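Local coordinates for protein KLTH0A00704p (Lachancea thermotolerans, PDB 4J2G) that forms the HORMA domain of the autophagy protein Atg13 and probably helps recruit PI 3-kinase during autophagy, at residues W23-N28 against S158-Q163; A34-H39 against R169-L174; T78-D81 against S85-P88; L108-G113 against S224-Y229; Q184-R189 against D266-V271. The protein carries 1 engineered substitution. One frame throughout, in Å; residues are numbered along the deposited sequence.

Interaction 1: W23-N28 against S158-Q163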
# COMPACT_ATOMS: atom_id res chain seq x y z
N TRP A 23 20.26 -0.87 -14.19
CA TRP A 23 19.11 -1.75 -14.10
C TRP A 23 19.11 -2.72 -12.92
O TRP A 23 18.06 -2.93 -12.36
CB TRP A 23 18.79 -2.46 -15.39
CG TRP A 23 17.87 -1.65 -16.19
CD1 TRP A 23 16.75 -1.00 -15.75
CD2 TRP A 23 17.96 -1.41 -17.59
NE1 TRP A 23 16.14 -0.36 -16.79
CE2 TRP A 23 16.86 -0.60 -17.94
CE3 TRP A 23 18.85 -1.83 -18.59
CZ2 TRP A 23 16.62 -0.18 -19.26
CZ3 TRP A 23 18.62 -1.40 -19.90
CH2 TRP A 23 17.51 -0.59 -20.22
N GLU A 24 20.27 -3.24 -12.52
CA GLU A 24 20.26 -4.15 -11.37
C GLU A 24 20.04 -3.45 -10.02
O GLU A 24 19.48 -4.03 -9.08
CB GLU A 24 21.52 -5.00 -11.30
CG GLU A 24 21.50 -6.23 -12.18
CD GLU A 24 22.67 -7.17 -11.90
OE1 GLU A 24 23.00 -7.98 -12.80
OE2 GLU A 24 23.24 -7.10 -10.77
N LEU A 25 20.54 -2.22 -9.92
CA LEU A 25 20.27 -1.40 -8.77
C LEU A 25 18.73 -1.18 -8.73
O LEU A 25 18.08 -1.54 -7.76
CB LEU A 25 21.03 -0.09 -8.92
CG LEU A 25 21.97 0.40 -7.83
CD1 LEU A 25 22.74 -0.73 -7.15
CD2 LEU A 25 22.95 1.46 -8.37
N ILE A 26 18.16 -0.68 -9.82
CA ILE A 26 16.75 -0.44 -9.92
C ILE A 26 15.88 -1.62 -9.51
O ILE A 26 15.07 -1.51 -8.57
CB ILE A 26 16.38 0.15 -11.28
CG1 ILE A 26 17.02 1.53 -11.43
CG2 ILE A 26 14.85 0.33 -11.37
CD1 ILE A 26 17.23 1.98 -12.86
N ASP A 27 16.06 -2.75 -10.18
CA ASP A 27 15.26 -3.95 -9.93
C ASP A 27 15.40 -4.45 -8.47
O ASP A 27 14.43 -4.96 -7.87
CB ASP A 27 15.66 -5.04 -10.92
CG ASP A 27 14.90 -6.35 -10.73
OD1 ASP A 27 13.65 -6.43 -10.76
OD2 ASP A 27 15.59 -7.35 -10.55
N ASN A 28 16.59 -4.26 -7.89
CA ASN A 28 16.88 -4.72 -6.55
C ASN A 28 16.15 -3.82 -5.54
O ASN A 28 15.69 -4.28 -4.49
CB ASN A 28 18.38 -4.68 -6.25
CG ASN A 28 19.13 -5.91 -6.74
OD1 ASN A 28 18.55 -6.97 -7.03
ND2 ASN A 28 20.44 -5.78 -6.82
N SER A 158 27.75 5.04 -8.59
CA SER A 158 27.77 5.03 -7.15
C SER A 158 26.79 6.10 -6.68
O SER A 158 26.30 6.06 -5.55
CB SER A 158 29.18 5.33 -6.65
OG SER A 158 29.57 4.36 -5.69
N GLU A 159 26.51 7.06 -7.56
CA GLU A 159 25.60 8.13 -7.21
C GLU A 159 24.14 7.69 -7.18
O GLU A 159 23.39 8.11 -6.30
CB GLU A 159 25.79 9.37 -8.08
CG GLU A 159 25.31 10.66 -7.41
CD GLU A 159 25.45 10.67 -5.87
OE1 GLU A 159 26.38 10.04 -5.31
OE2 GLU A 159 24.61 11.32 -5.22
N LEU A 160 23.73 6.84 -8.11
CA LEU A 160 22.39 6.28 -8.06
C LEU A 160 22.26 5.33 -6.89
O LEU A 160 21.17 5.09 -6.40
CB LEU A 160 22.05 5.54 -9.32
CG LEU A 160 20.80 4.69 -9.25
CD1 LEU A 160 19.54 5.54 -9.30
CD2 LEU A 160 20.83 3.68 -10.38
N TYR A 161 23.37 4.77 -6.46
CA TYR A 161 23.35 3.88 -5.34
C TYR A 161 23.00 4.68 -4.10
O TYR A 161 22.26 4.21 -3.25
CB TYR A 161 24.69 3.21 -5.15
CG TYR A 161 24.66 2.32 -3.95
CD1 TYR A 161 23.89 1.15 -3.97
CD2 TYR A 161 25.33 2.66 -2.79
CE1 TYR A 161 23.80 0.34 -2.86
CE2 TYR A 161 25.26 1.84 -1.67
CZ TYR A 161 24.49 0.68 -1.73
OH TYR A 161 24.41 -0.16 -0.65
N ARG A 162 23.53 5.89 -4.01
CA ARG A 162 23.37 6.68 -2.83
C ARG A 162 21.95 7.25 -2.79
O ARG A 162 21.34 7.30 -1.73
CB ARG A 162 24.44 7.78 -2.77
CG ARG A 162 24.58 8.44 -1.42
CD ARG A 162 25.18 9.82 -1.58
NE ARG A 162 24.33 10.69 -2.39
CZ ARG A 162 23.78 11.83 -1.97
NH1 ARG A 162 23.99 12.27 -0.72
NH2 ARG A 162 23.03 12.54 -2.80
N GLN A 163 21.43 7.68 -3.94
CA GLN A 163 20.05 8.10 -4.09
C GLN A 163 19.05 7.01 -3.64
O GLN A 163 17.97 7.33 -3.19
CB GLN A 163 19.70 8.43 -5.55
CG GLN A 163 20.57 9.47 -6.24
CD GLN A 163 20.38 10.85 -5.67
OE1 GLN A 163 19.26 11.36 -5.63
NE2 GLN A 163 21.47 11.46 -5.22
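Leu25 and Leu160 reach each other through different torsions. Leu160 sets its CG opposite the backbone N (chi1 168°) and aims its branched end at helix 23-28, while Leu25, at chi1 -126°, lies off the staggered positions and lets both methyls meet helix 158-163. The two leucines slide past each other in opposite senses, with Leu25 CD2 3.7 Å from Leu160 CD2. The same Leu25 methyl presses on the backbone, 3.8 Å from Tyr161 N. Its other branch, CD1, comes to the edge of the Tyr161 ring near the ring plane, 3.9 Å from CD1 of that ring, and the two side chains cross at about a right angle. Ile26 adds a looser contact, its CG1 4.5 Å from Leu160 CD2. Leu160 is also backed by Ile250 and Thr252 of strand 242-252, whereas Tyr161 lies toward solvent. On helix 158-163 itself, Glu159 OE2 forms a salt bridge with Arg162 NE (2.9 Å) on its syn side and accepts a hydrogen bond from Gln163 NE2 (3.1 Å) on its anti side. The segment axes approach to 10.4 Å and run almost parallel, 11° apart, with no hydrogen bond between them. Two near-parallel helices packed side by side on an antiparallel sheet are characteristic of the HORMA fold.

Interaction 2: A34-H39 against R169-L174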
# COMPACT_ATOMS: atom_id res chain seq x y z
N ALA A 34 9.37 -3.46 -1.93
CA ALA A 34 8.27 -4.36 -1.71
C ALA A 34 8.46 -5.22 -0.45
O ALA A 34 7.49 -5.48 0.30
CB ALA A 34 8.06 -5.22 -2.95
N LEU A 35 9.69 -5.64 -0.16
CA LEU A 35 9.87 -6.50 1.00
C LEU A 35 9.59 -5.72 2.27
O LEU A 35 8.78 -6.14 3.09
CB LEU A 35 11.23 -7.22 1.01
CG LEU A 35 11.44 -8.42 0.07
CD1 LEU A 35 12.90 -8.87 0.06
CD2 LEU A 35 10.50 -9.62 0.33
N LEU A 36 10.22 -4.54 2.41
CA LEU A 36 9.96 -3.63 3.51
C LEU A 36 8.44 -3.44 3.79
O LEU A 36 7.94 -3.66 4.90
CB LEU A 36 10.53 -2.29 3.13
CG LEU A 36 11.28 -1.32 4.03
CD1 LEU A 36 10.78 0.11 3.75
CD2 LEU A 36 11.29 -1.66 5.52
N ILE A 37 7.71 -3.01 2.76
CA ILE A 37 6.32 -2.68 2.87
C ILE A 37 5.50 -3.90 3.34
O ILE A 37 4.79 -3.80 4.33
CB ILE A 37 5.81 -2.13 1.53
CG1 ILE A 37 6.38 -0.72 1.27
CG2 ILE A 37 4.31 -2.03 1.48
CD1 ILE A 37 6.04 -0.26 -0.12
N CYS A 38 5.67 -5.06 2.70
CA CYS A 38 5.03 -6.31 3.16
C CYS A 38 5.43 -6.83 4.57
O CYS A 38 4.58 -7.27 5.33
CB CYS A 38 5.19 -7.43 2.10
SG CYS A 38 4.38 -7.00 0.52
N HIS A 39 6.71 -6.75 4.94
CA HIS A 39 7.13 -7.30 6.23
C HIS A 39 6.65 -6.42 7.42
O HIS A 39 6.62 -6.87 8.56
CB HIS A 39 8.65 -7.48 6.28
CG HIS A 39 9.15 -8.59 5.42
ND1 HIS A 39 8.33 -9.55 4.86
CD2 HIS A 39 10.42 -8.91 5.04
CE1 HIS A 39 9.06 -10.41 4.17
NE2 HIS A 39 10.33 -10.05 4.26
N ARG A 169 15.51 4.71 3.24
CA ARG A 169 15.42 5.01 4.69
C ARG A 169 14.23 5.92 4.89
O ARG A 169 13.56 5.92 5.91
CB ARG A 169 16.69 5.69 5.23
CG ARG A 169 17.96 4.82 5.13
CD ARG A 169 19.15 5.35 5.94
NE ARG A 169 19.85 6.50 5.34
CZ ARG A 169 21.15 6.56 5.01
NH1 ARG A 169 21.98 5.53 5.20
NH2 ARG A 169 21.65 7.68 4.48
N TYR A 170 14.00 6.72 3.87
CA TYR A 170 12.94 7.62 3.93
C TYR A 170 11.59 6.76 3.94
O TYR A 170 10.71 6.95 4.75
CB TYR A 170 12.98 8.55 2.73
CG TYR A 170 11.74 9.38 2.76
CD1 TYR A 170 11.58 10.37 3.72
CD2 TYR A 170 10.64 9.06 1.96
CE1 TYR A 170 10.39 11.09 3.81
CE2 TYR A 170 9.44 9.78 2.05
CZ TYR A 170 9.33 10.80 2.97
OH TYR A 170 8.17 11.56 3.05
N LEU A 171 11.55 5.77 3.07
CA LEU A 171 10.45 4.88 2.89
C LEU A 171 10.27 4.07 4.18
O LEU A 171 9.14 3.83 4.56
CB LEU A 171 10.67 4.03 1.65
CG LEU A 171 9.72 2.88 1.36
CD1 LEU A 171 8.35 3.47 0.93
CD2 LEU A 171 10.38 2.12 0.21
N GLU A 172 11.35 3.73 4.88
CA GLU A 172 11.21 3.00 6.12
C GLU A 172 10.49 3.87 7.13
O GLU A 172 9.60 3.41 7.88
CB GLU A 172 12.54 2.65 6.72
CG GLU A 172 13.14 1.42 6.15
CD GLU A 172 14.56 1.22 6.64
OE1 GLU A 172 14.80 0.19 7.31
OE2 GLU A 172 15.42 2.10 6.37
N THR A 173 10.82 5.14 7.11
CA THR A 173 10.17 6.02 8.04
C THR A 173 8.74 6.29 7.63
O THR A 173 7.87 6.39 8.48
CB THR A 173 10.91 7.33 8.12
OG1 THR A 173 12.29 7.02 8.38
CG2 THR A 173 10.37 8.13 9.25
N LEU A 174 8.49 6.43 6.33
CA LEU A 174 7.16 6.78 5.95
C LEU A 174 6.23 5.61 6.30
O LEU A 174 5.16 5.85 6.79
CB LEU A 174 7.09 7.13 4.49
CG LEU A 174 5.79 7.33 3.75
CD1 LEU A 174 6.14 7.47 2.31
CD2 LEU A 174 4.99 6.05 3.79
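Leu36 and Glu172 mark the nearest approach of the two backbones, their CA atoms 7.2 Å apart. Both segments are regular helix: Cys38 N bonds to Ala34 O and His39 N to Leu35 O on one, Thr173 N to Arg169 O and Leu174 N to Tyr170 O on the other. No hydrogen bond spans the two helices; they meet through side-chain carbons. Leu36 does most of this, its CB directed toward the other helix. Its CD1 lies 3.6 Å from Glu172 CG and 3.8 Å from Leu171 CG, and its CD2 is also 3.6 Å from Glu172 CG, which places that methylene against both methyls of the leucine fork. These helices, 18-39 and 158-177, belong to the layer that packs on one face of the sheet in the HORMA fold, and strand 126-136 borders them: Trp132 touches Ile37, Leu171 and Leu174. Leu171 thus touches both the partner helix, through Leu36, and the sheet, through Trp132. Glu172 crosses Leu36 at about a right angle. With CG beside its own backbone N (chi1 -83°) and the chain extended from there, it lends its aliphatic part to the contact while its carboxylate lies farther out, in keeping with its exposed position. Farther round helix 169-174, Arg169 O accepts a second bond, from Thr173 OG1 at 3.0 Å. On the far flank of helix 34-39, Ala34 and Leu35 pack on Leu74 of helix 70-78, and Cys38 reaches Thr204 and Ile206 of strand 201-208.

Interaction 3: T78-D81 against S85-P88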
# COMPACT_ATOMS: atom_id res chain seq x y z
N THR A 78 11.71 -10.57 -10.13
CA THR A 78 12.82 -11.49 -9.89
C THR A 78 13.30 -12.14 -11.19
O THR A 78 14.52 -12.43 -11.35
CB THR A 78 12.51 -12.59 -8.87
OG1 THR A 78 11.34 -13.33 -9.29
CG2 THR A 78 12.23 -11.97 -7.51
N THR A 79 12.37 -12.34 -12.11
CA THR A 79 12.69 -12.86 -13.45
C THR A 79 12.78 -11.77 -14.54
O THR A 79 12.48 -12.01 -15.69
CB THR A 79 11.66 -13.87 -13.92
OG1 THR A 79 10.42 -13.20 -14.10
CG2 THR A 79 11.46 -14.98 -12.91
N PHE A 80 13.23 -10.57 -14.18
CA PHE A 80 13.33 -9.46 -15.12
C PHE A 80 14.67 -9.38 -15.83
O PHE A 80 15.71 -9.33 -15.13
CB PHE A 80 13.18 -8.18 -14.33
CG PHE A 80 13.60 -6.93 -15.09
CD1 PHE A 80 12.75 -6.37 -16.06
CD2 PHE A 80 14.80 -6.28 -14.79
CE1 PHE A 80 13.12 -5.23 -16.76
CE2 PHE A 80 15.17 -5.13 -15.48
CZ PHE A 80 14.34 -4.62 -16.47
N ASP A 81 14.62 -9.35 -17.18
CA ASP A 81 15.68 -8.92 -18.15
C ASP A 81 15.19 -7.69 -18.86
O ASP A 81 13.97 -7.43 -18.90
CB ASP A 81 15.81 -9.85 -19.34
CG ASP A 81 15.75 -11.25 -18.97
OD1 ASP A 81 16.10 -11.54 -17.82
OD2 ASP A 81 15.35 -12.05 -19.83
N SER A 85 9.65 -4.23 -20.35
CA SER A 85 9.55 -3.21 -19.32
C SER A 85 9.36 -3.82 -17.94
O SER A 85 8.67 -4.85 -17.80
CB SER A 85 8.38 -2.29 -19.61
OG SER A 85 8.79 -1.25 -20.46
N LEU A 86 9.96 -3.17 -16.95
CA LEU A 86 9.89 -3.52 -15.52
C LEU A 86 8.47 -3.13 -15.12
O LEU A 86 8.15 -1.97 -15.18
CB LEU A 86 10.91 -2.68 -14.76
CG LEU A 86 11.88 -3.30 -13.74
CD1 LEU A 86 12.40 -2.22 -12.80
CD2 LEU A 86 11.28 -4.42 -12.91
N PRO A 87 7.59 -4.09 -14.82
CA PRO A 87 6.16 -3.72 -14.67
C PRO A 87 5.96 -2.80 -13.44
O PRO A 87 6.72 -2.91 -12.50
CB PRO A 87 5.46 -5.07 -14.38
CG PRO A 87 6.49 -6.13 -14.62
CD PRO A 87 7.85 -5.51 -14.56
N PRO A 88 4.96 -1.89 -13.47
CA PRO A 88 4.64 -1.16 -12.23
C PRO A 88 4.18 -2.13 -11.10
O PRO A 88 3.40 -3.09 -11.35
CB PRO A 88 3.49 -0.22 -12.67
CG PRO A 88 2.85 -0.96 -13.82
CD PRO A 88 4.03 -1.56 -14.57
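Phe80 presents one face of its ring to Leu86, and the tertiary carbon of the leucine sits over the middle of that face. Leu86 CG lies 3.8 Å from the ring centroid, only 12° off the ring normal, the geometry of a CH-pi contact. The side chains cross at about a right angle. CB and CD2 of the leucine add to this on the CD1-CE1 side of the ring: CB is 3.9 Å from Phe80 CE1, and CD2 is 4.0 Å from Phe80 CD1. The ring also reaches the backbone, with Phe80 CE1 3.8 Å from Leu86 N, and it comes obliquely to the carbonyl carbon of Ser85. Phe80 gets there by holding CG opposite its backbone N (chi1 166°), which swings the ring across toward the returning chain. Leu86, at chi1 -132°, departs from the staggered positions, and its branch point faces the ring squarely. No hydrogen bond links the two segments, and apart from Thr78, at the end of helix 70-78, both are loop. The contact is chiefly an aromatic face on an aliphatic side chain, with some backbone of Ser85 and Leu86. Helix 18-39 adjoins both residues, since Asp27 touches Phe80 and Leu86, and Ile26 packs on Leu86. Trp77 of helix 70-78 touches Leu86 as well, and its NE1 gives a hydrogen bond to Pro87 O. Pro88 leads directly into strand 89-96. This is a local CH-pi contact across the loop between helix 70-78 and strand 89-96, folded back at the surface of the HORMA domain beside its helix 18-39.

Interaction 4: L108-G113 against S224-Y229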
# COMPACT_ATOMS: atom_id res chain seq x y z
N LEU A 108 -15.71 1.70 12.88
CA LEU A 108 -14.62 2.62 12.65
C LEU A 108 -14.95 3.88 13.42
O LEU A 108 -16.07 4.40 13.29
CB LEU A 108 -14.56 2.98 11.15
CG LEU A 108 -13.48 4.05 10.76
CD1 LEU A 108 -12.04 3.54 11.19
CD2 LEU A 108 -13.53 4.34 9.22
N LYS A 109 -13.99 4.36 14.20
CA LYS A 109 -14.14 5.62 14.87
C LYS A 109 -13.47 6.75 14.15
O LYS A 109 -12.36 6.59 13.64
CB LYS A 109 -13.61 5.55 16.28
CG LYS A 109 -14.37 4.67 17.23
CD LYS A 109 -13.95 4.93 18.67
CE LYS A 109 -14.89 4.21 19.62
NZ LYS A 109 -14.71 4.65 21.04
N ASP A 110 -14.14 7.90 14.09
CA ASP A 110 -13.63 8.99 13.34
C ASP A 110 -12.68 9.80 14.19
O ASP A 110 -12.34 9.42 15.28
CB ASP A 110 -14.72 9.87 12.71
CG ASP A 110 -15.72 10.47 13.71
OD1 ASP A 110 -15.40 10.66 14.91
OD2 ASP A 110 -16.91 10.72 13.25
N GLN A 111 -12.29 10.95 13.70
CA GLN A 111 -11.24 11.72 14.41
C GLN A 111 -11.88 12.32 15.63
O GLN A 111 -11.22 12.75 16.54
CB GLN A 111 -10.66 12.80 13.52
CG GLN A 111 -9.37 13.41 14.04
CD GLN A 111 -9.18 14.83 13.54
OE1 GLN A 111 -10.15 15.61 13.45
NE2 GLN A 111 -7.92 15.18 13.20
N ASP A 112 -13.20 12.34 15.69
CA ASP A 112 -13.81 12.88 16.90
C ASP A 112 -14.02 11.75 17.90
O ASP A 112 -14.54 11.96 18.96
CB ASP A 112 -15.13 13.59 16.58
CG ASP A 112 -14.91 14.90 15.84
OD1 ASP A 112 -14.15 15.74 16.36
OD2 ASP A 112 -15.51 15.09 14.75
N GLY A 113 -13.61 10.54 17.55
CA GLY A 113 -13.86 9.41 18.44
C GLY A 113 -15.31 8.92 18.37
O GLY A 113 -15.75 8.21 19.26
N SER A 224 -16.13 5.47 1.53
CA SER A 224 -15.81 6.31 2.63
C SER A 224 -16.72 5.65 3.63
O SER A 224 -17.70 4.98 3.25
CB SER A 224 -16.26 7.74 2.31
OG SER A 224 -17.65 7.77 2.18
N LEU A 225 -16.43 5.76 4.89
CA LEU A 225 -17.25 4.93 5.79
C LEU A 225 -17.93 5.86 6.79
O LEU A 225 -18.89 5.51 7.45
CB LEU A 225 -16.32 3.96 6.52
CG LEU A 225 -15.79 2.91 5.53
CD1 LEU A 225 -14.58 2.18 6.14
CD2 LEU A 225 -16.94 1.95 5.14
N ILE A 226 -17.35 7.05 6.85
CA ILE A 226 -17.65 8.18 7.64
C ILE A 226 -18.27 9.19 6.68
O ILE A 226 -17.56 9.79 5.85
CB ILE A 226 -16.30 8.76 8.14
CG1 ILE A 226 -15.61 7.70 9.02
CG2 ILE A 226 -16.47 10.13 8.81
CD1 ILE A 226 -14.14 8.03 9.39
N ALA A 227 -19.58 9.41 6.85
CA ALA A 227 -20.40 10.23 5.94
C ALA A 227 -20.19 11.72 6.15
O ALA A 227 -20.66 12.52 5.36
CB ALA A 227 -21.90 9.87 6.04
N THR A 228 -19.47 12.13 7.19
CA THR A 228 -19.11 13.56 7.30
C THR A 228 -18.10 14.07 6.25
O THR A 228 -17.89 15.26 6.13
CB THR A 228 -18.54 13.97 8.66
OG1 THR A 228 -17.42 13.15 8.95
CG2 THR A 228 -19.55 13.79 9.75
N TYR A 229 -17.44 13.18 5.53
CA TYR A 229 -16.48 13.62 4.53
C TYR A 229 -17.16 14.22 3.33
O TYR A 229 -18.08 13.62 2.76
CB TYR A 229 -15.62 12.42 4.08
CG TYR A 229 -14.47 12.23 5.03
CD1 TYR A 229 -13.46 13.20 5.12
CD2 TYR A 229 -14.38 11.10 5.85
CE1 TYR A 229 -12.41 13.04 6.03
CE2 TYR A 229 -13.32 10.92 6.74
CZ TYR A 229 -12.32 11.86 6.79
OH TYR A 229 -11.25 11.68 7.65
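Leu108 and Asp110, on the last part of strand 105-109 and the turn that follows it, pack against Leu225 and Ile226 of a long loop, so that an irregular segment lies across the end of a β-hairpin. Leu108 CD2 does most of the touching: it is 3.7 Å from Ile226 CD1, 3.9 Å from Leu225 CB and 3.9 Å from Leu225 CD1, and its side chain crosses both partners at about a right angle. Ile226 CD1 also rests 3.8 Å from Asp110 CB. Asp110 meets the loop through CB, while its carboxylate is bonded within the hairpin. With CG wedged between backbone N and carbonyl carbon (chi1 58°), OD1 can accept from Asp112 N at 2.9 Å, approached from above the carboxylate plane, and also from Asn114 N, while OD2 receives Trp116 NE1. The main chain closes the same turn through Gly113 N to Asp110 O, 2.8 Å. Nearby, Val118 touches both Leu108 and Leu225, and Asp266 meets Ile226. A second type I turn, Ile226 to Tyr229, carries the loop away. The hairpin end is a type I β turn reinforced by an Asx turn, linking strands 105-109 and 115-120 of the smaller antiparallel sheet.

Interaction 5: Q184-R189 against D266-V271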
# COMPACT_ATOMS: atom_id res chain seq x y z
N GLN A 184 -1.82 -1.58 13.24
CA GLN A 184 -0.95 -2.72 13.47
C GLN A 184 -0.46 -2.70 14.96
O GLN A 184 -0.64 -3.68 15.70
CB GLN A 184 0.21 -2.70 12.46
CG GLN A 184 1.36 -3.71 12.64
CD GLN A 184 1.00 -5.15 12.22
OE1 GLN A 184 -0.12 -5.45 11.78
NE2 GLN A 184 1.97 -6.05 12.36
N ALA A 185 0.09 -1.57 15.41
CA ALA A 185 0.49 -1.44 16.82
C ALA A 185 -0.61 -2.00 17.74
O ALA A 185 -0.36 -2.85 18.58
CB ALA A 185 0.74 -0.00 17.16
N ARG A 186 -1.83 -1.51 17.60
CA ARG A 186 -2.88 -1.94 18.53
C ARG A 186 -3.26 -3.39 18.36
O ARG A 186 -3.68 -4.01 19.29
CB ARG A 186 -4.06 -0.95 18.53
CG ARG A 186 -5.48 -1.49 18.43
CD ARG A 186 -6.39 -0.29 18.61
NE ARG A 186 -5.61 0.94 18.35
CZ ARG A 186 -5.91 2.16 18.80
NH1 ARG A 186 -7.01 2.37 19.53
NH2 ARG A 186 -5.11 3.17 18.50
N LEU A 187 -3.04 -3.96 17.21
CA LEU A 187 -3.36 -5.37 17.00
C LEU A 187 -2.32 -6.30 17.62
O LEU A 187 -2.64 -7.43 17.98
CB LEU A 187 -3.48 -5.68 15.48
CG LEU A 187 -4.85 -5.25 14.92
CD1 LEU A 187 -4.96 -5.64 13.43
CD2 LEU A 187 -5.90 -6.02 15.71
N ILE A 188 -1.07 -5.85 17.74
CA ILE A 188 -0.05 -6.76 18.24
C ILE A 188 0.41 -6.35 19.63
O ILE A 188 1.47 -6.76 20.05
CB ILE A 188 1.16 -6.81 17.27
CG1 ILE A 188 1.89 -5.43 17.24
CG2 ILE A 188 0.72 -7.30 15.88
CD1 ILE A 188 3.06 -5.40 16.30
N ARG A 189 -0.32 -5.47 20.32
CA ARG A 189 0.06 -5.13 21.70
C ARG A 189 -0.08 -6.37 22.58
O ARG A 189 -1.13 -7.04 22.54
CB ARG A 189 -0.80 -4.02 22.28
CG ARG A 189 -0.07 -2.70 22.45
CD ARG A 189 -0.64 -1.87 23.60
NE ARG A 189 0.31 -1.77 24.71
CZ ARG A 189 -0.02 -1.44 25.96
NH1 ARG A 189 -1.28 -1.18 26.27
NH2 ARG A 189 0.91 -1.38 26.90
N ASP A 266 -8.60 7.32 8.18
CA ASP A 266 -8.98 6.77 9.45
C ASP A 266 -8.84 5.23 9.49
O ASP A 266 -9.42 4.52 8.64
CB ASP A 266 -10.45 7.14 9.62
CG ASP A 266 -10.68 8.61 9.54
OD1 ASP A 266 -10.67 9.21 10.65
OD2 ASP A 266 -10.88 9.15 8.41
N CYS A 267 -8.17 4.70 10.51
CA CYS A 267 -8.01 3.26 10.67
C CYS A 267 -8.32 2.86 12.12
O CYS A 267 -7.89 1.83 12.58
CB CYS A 267 -6.55 2.88 10.40
SG CYS A 267 -6.04 3.05 8.70
N ASP A 268 -9.03 3.68 12.87
CA ASP A 268 -9.27 3.27 14.25
C ASP A 268 -10.49 2.31 14.23
O ASP A 268 -11.54 2.73 14.59
CB ASP A 268 -9.51 4.52 15.11
CG ASP A 268 -9.66 4.18 16.61
OD1 ASP A 268 -9.35 3.07 17.05
OD2 ASP A 268 -10.09 5.06 17.36
N PHE A 269 -10.32 1.11 13.67
CA PHE A 269 -11.32 0.01 13.59
C PHE A 269 -11.48 -0.80 14.87
O PHE A 269 -10.52 -0.94 15.63
CB PHE A 269 -10.93 -0.96 12.47
CG PHE A 269 -11.09 -0.39 11.10
CD1 PHE A 269 -12.35 -0.34 10.47
CD2 PHE A 269 -9.99 0.13 10.41
CE1 PHE A 269 -12.50 0.20 9.18
CE2 PHE A 269 -10.14 0.66 9.11
CZ PHE A 269 -11.40 0.72 8.49
N HIS A 270 -12.70 -1.33 15.10
CA HIS A 270 -13.05 -2.04 16.31
C HIS A 270 -13.91 -3.23 15.91
O HIS A 270 -14.60 -3.23 14.87
CB HIS A 270 -13.72 -1.12 17.36
CG HIS A 270 -12.79 -0.08 17.90
ND1 HIS A 270 -11.72 -0.39 18.71
CD2 HIS A 270 -12.69 1.25 17.66
CE1 HIS A 270 -11.03 0.71 18.99
NE2 HIS A 270 -11.61 1.72 18.38
N VAL A 271 -13.81 -4.28 16.67
CA VAL A 271 -14.62 -5.45 16.39
C VAL A 271 -15.40 -5.78 17.67
O VAL A 271 -14.85 -5.83 18.77
CB VAL A 271 -13.77 -6.62 15.90
CG1 VAL A 271 -14.67 -7.68 15.29
CG2 VAL A 271 -12.78 -6.15 14.84
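Arg186 leaves helix 179-187 with its CB directed at strand 268-271, and only the far end of its side chain touches Asp268. Its first torsion lies off the staggered positions (chi1 133°); beyond CB the chain runs straight, then folds sharply at chi3 (19°), which turns the guanidinium toward the strand. CZ comes within 4.0 Å of Asp268 OD1, and NH1 is nearer, 3.5 Å from the same oxygen. That oxygen lies over a face of the guanidinium, well out of its plane, and the planes of guanidinium and carboxylate are 55° apart. The salt bridge is therefore a matter of charge, with no N-H aimed at the oxygen. NH1 also approaches His270 CE1, obliquely, at 4.4 Å, while NH2 forms a salt bridge with Glu182, one turn earlier on the same helix. Shared between two acids, the arginine's positive charge would probably be partly offset. Asp268 OD1 also stands 2.9 Å from His270 NE2. Around this surface contact, Asp268 and His270 form backbone hydrogen bonds with Lys109 and Thr107 of strand 105-109, and Gln184 and Leu187 of helix 179-187 rest on Leu202 of strand 201-208.

In the fold
Interactions 1 and 2 join the same pair, helices 18-39 and 158-177, at two levels about 17 Å apart between centres; both are partly buried and apolar, led by leucine, with the Tyr161 ring edge in one and the methylene of Glu172 in the other. Interaction 3 is a surface contact of aromatic on aliphatic, and it touches interaction 1 where Leu86 meets Ile26 and Asp27. Interactions 4 and 5 lie on the opposite side of the chain's centre from interactions 1 and 3, and both use the small sheet through its neighbouring strands 105-109 and 268-271. Interaction 4 is partly buried and apolar, whereas interaction 5 lies at the surface and rests mainly on charge.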